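Probable enoyl-CoA hydratase/isomerase (Pseudomonas aeruginosa, PDB 7BOR) binds coenzyme A, belongs to the crotonase family and probably acts as a delta(3)-delta(2)-enoyl-CoA isomerase. Local coordinates at residues P94-V99 and C114-V119. Residues are numbered along the deposited sequence; the frame is centred on the assembly and turned at random.
Sequences PVIAAV and CDLVFV
Two groups grip the carboxylate oxygen D115 OD2. It accepts V95 N at 2.8 Å through its anti lone pair. K207 adds a salt bridge, probably favouring the charged carboxylate. With CG anti to its carbonyl carbon (chi1 -57°), the D115 carboxylate lies beside the residue's own backbone N. Side chain and main chain both reach V95: D115 N donates to V95 O at 2.7 Å, in the carbonyl plane. V95 O also receives a weak bond from L116 N. Regular parallel pairing follows. A97 N donates to L116 O at 3.0 Å, A97 O accepts F118 N in a nearly straight bond (175°), and V99 N donates to F118 O. Strands 95-99 and 116-120 are neighbours in the main sheet of the crotonase fold, between strands 50-54 and 176-178. On one face, the I96 and L116 side chains run alongside each other, with I96 CD1 4.1 Å from L116 CD1. I96 CG2 sits at the edge of the F118 ring, 3.9 Å from F118 CE2. Helix 182-196 covers this face, and its H187 meets the ring edge-to-face. On the face of A97 and V99, A97 CB meets C114 SG at 4.0 Å, and V119 CG1 packs 3.8 Å from V99 CB. L111 touches A97 and V99. The V99 side chain is about 11 Å from the bound coenzyme A, too far to touch it.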
ATOM      1  N   PRO A  94      -0.587  11.231   9.999  1.00 32.49           N
ATOM      2  CA  PRO A  94      -1.357  11.089   8.759  1.00 24.96           C
ATOM      3  C   PRO A  94      -0.527  10.583   7.585  1.00 30.76           C
ATOM      4  O   PRO A  94       0.536  11.123   7.259  1.00 32.17           O
ATOM      5  CB  PRO A  94      -1.909  12.496   8.505  1.00 32.33           C
ATOM      6  CG  PRO A  94      -2.071  13.088   9.820  1.00 32.55           C
ATOM      7  CD  PRO A  94      -0.908  12.518  10.673  1.00 28.94           C
ATOM      8  N   VAL A  95      -1.048   9.558   6.914  1.00 28.52           N
ATOM      9  CA  VAL A  95      -0.446   9.054   5.692  1.00 27.61           C
ATOM     10  C   VAL A  95      -1.468   9.176   4.560  1.00 27.38           C
ATOM     11  O   VAL A  95      -2.589   8.681   4.702  1.00 27.60           O
ATOM     12  CB  VAL A  95      -0.016   7.585   5.831  1.00 28.69           C
ATOM     13  CG1 VAL A  95       0.782   7.233   4.645  1.00 28.65           C
ATOM     14  CG2 VAL A  95       0.729   7.361   7.077  1.00 33.52           C
ATOM     15  N   ILE A  96      -1.051   9.761   3.432  1.00 26.04           N
ATOM     16  CA  ILE A  96      -1.899  10.003   2.255  1.00 26.82           C
ATOM     17  C   ILE A  96      -1.290   9.328   1.034  1.00 31.05           C
ATOM     18  O   ILE A  96      -0.115   9.538   0.726  1.00 30.57           O
ATOM     19  CB  ILE A  96      -2.080  11.507   2.002  1.00 25.69           C
ATOM     20  CG1 ILE A  96      -2.731  12.133   3.227  1.00 28.78           C
ATOM     21  CG2 ILE A  96      -2.882  11.787   0.778  1.00 25.72           C
ATOM     22  CD1 ILE A  96      -2.913  13.642   3.122  1.00 29.36           C
ATOM     23  N   ALA A  97      -2.105   8.563   0.309  1.00 25.98           N
ATOM     24  CA  ALA A  97      -1.720   7.988  -0.967  1.00 25.29           C
ATOM     25  C   ALA A  97      -2.299   8.784  -2.124  1.00 28.67           C
ATOM     26  O   ALA A  97      -3.428   9.261  -2.059  1.00 25.01           O
ATOM     27  CB  ALA A  97      -2.202   6.541  -1.111  1.00 27.07           C
ATOM     28  N   ALA A  98      -1.515   8.867  -3.202  1.00 25.34           N
ATOM     29  CA  ALA A  98      -1.873   9.531  -4.457  1.00 30.03           C
ATOM     30  C   ALA A  98      -1.560   8.561  -5.582  1.00 32.33           C
ATOM     31  O   ALA A  98      -0.389   8.332  -5.911  1.00 31.24           O
ATOM     32  CB  ALA A  98      -1.091  10.821  -4.651  1.00 26.64           C
ATOM     33  N   VAL A  99      -2.596   8.024  -6.197  1.00 24.18           N
ATOM     34  CA  VAL A  99      -2.484   6.822  -7.003  1.00 28.45           C
ATOM     35  C   VAL A  99      -2.872   7.143  -8.426  1.00 28.44           C
ATOM     36  O   VAL A  99      -3.986   7.610  -8.672  1.00 31.02           O
ATOM     37  CB  VAL A  99      -3.375   5.687  -6.446  1.00 27.38           C
ATOM     38  CG1 VAL A  99      -3.231   4.425  -7.316  1.00 24.56           C
ATOM     39  CG2 VAL A  99      -3.050   5.406  -4.967  1.00 25.58           C
ATOM     40  N   CYS A 114      -3.716   3.656   4.773  1.00 27.16           N
ATOM     41  CA  CYS A 114      -3.517   5.084   4.632  1.00 24.45           C
ATOM     42  C   CYS A 114      -4.727   5.807   5.207  1.00 28.26           C
ATOM     43  O   CYS A 114      -5.836   5.262   5.286  1.00 28.61           O
ATOM     44  CB  CYS A 114      -3.297   5.434   3.177  1.00 27.43           C
ATOM     45  SG  CYS A 114      -1.747   4.803   2.423  1.00 28.35           S
ATOM     46  N   ASP A 115      -4.515   7.040   5.629  1.00 26.27           N
ATOM     47  CA  ASP A 115      -5.636   7.800   6.179  1.00 23.70           C
ATOM     48  C   ASP A 115      -6.486   8.488   5.113  1.00 22.14           C
ATOM     49  O   ASP A 115      -7.690   8.702   5.321  1.00 20.88           O
ATOM     50  CB  ASP A 115      -5.079   8.777   7.176  1.00 22.11           C
ATOM     51  CG  ASP A 115      -4.282   8.029   8.256  1.00 28.94           C
ATOM     52  OD1 ASP A 115      -4.892   7.249   9.047  1.00 27.81           O
ATOM     53  OD2 ASP A 115      -3.048   8.154   8.224  1.00 28.08           O
ATOM     54  N   LEU A 116      -5.891   8.853   4.003  1.00 22.70           N
ATOM     55  CA  LEU A 116      -6.636   9.364   2.870  1.00 22.93           C
ATOM     56  C   LEU A 116      -6.043   8.728   1.641  1.00 24.37           C
ATOM     57  O   LEU A 116      -4.848   8.456   1.582  1.00 22.54           O
ATOM     58  CB  LEU A 116      -6.607  10.877   2.798  1.00 21.59           C
ATOM     59  CG  LEU A 116      -7.210  11.630   4.013  1.00 27.06           C
ATOM     60  CD1 LEU A 116      -6.867  13.150   3.923  1.00 24.81           C
ATOM     61  CD2 LEU A 116      -8.726  11.433   4.182  1.00 24.05           C
ATOM     62  N   VAL A 117      -6.901   8.428   0.679  1.00 21.90           N
ATOM     63  CA  VAL A 117      -6.469   7.759  -0.543  1.00 19.80           C
ATOM     64  C   VAL A 117      -7.114   8.486  -1.707  1.00 27.14           C
ATOM     65  O   VAL A 117      -8.347   8.575  -1.767  1.00 23.13           O
ATOM     66  CB  VAL A 117      -6.870   6.276  -0.543  1.00 22.48           C
ATOM     67  CG1 VAL A 117      -6.590   5.624  -1.890  1.00 21.76           C
ATOM     68  CG2 VAL A 117      -6.101   5.566   0.492  1.00 20.99           C
ATOM     69  N   PHE A 118      -6.293   9.085  -2.575  1.00 26.32           N
ATOM     70  CA  PHE A 118      -6.767   9.723  -3.801  1.00 26.88           C
ATOM     71  C   PHE A 118      -6.255   8.973  -5.018  1.00 27.78           C
ATOM     72  O   PHE A 118      -5.081   8.610  -5.080  1.00 24.97           O
ATOM     73  CB  PHE A 118      -6.325  11.162  -3.839  1.00 24.03           C
ATOM     74  CG  PHE A 118      -6.827  11.917  -2.692  1.00 26.26           C
ATOM     75  CD1 PHE A 118      -8.176  12.229  -2.598  1.00 28.54           C
ATOM     76  CD2 PHE A 118      -5.994  12.226  -1.655  1.00 24.68           C
ATOM     77  CE1 PHE A 118      -8.651  12.908  -1.468  1.00 33.42           C
ATOM     78  CE2 PHE A 118      -6.442  12.863  -0.530  1.00 25.97           C
ATOM     79  CZ  PHE A 118      -7.757  13.243  -0.449  1.00 28.91           C
ATOM     80  N   VAL A 119      -7.132   8.781  -5.999  1.00 26.07           N
ATOM     81  CA  VAL A 119      -6.808   7.960  -7.153  1.00 24.10           C
ATOM     82  C   VAL A 119      -7.281   8.676  -8.392  1.00 26.43           C
ATOM     83  O   VAL A 119      -8.317   9.351  -8.374  1.00 27.27           O
ATOM     84  CB  VAL A 119      -7.481   6.560  -7.111  1.00 22.30           C
ATOM     85  CG1 VAL A 119      -7.136   5.802  -5.870  1.00 21.05           C
ATOM     86  CG2 VAL A 119      -9.033   6.678  -7.186  1.00 22.97           C
TER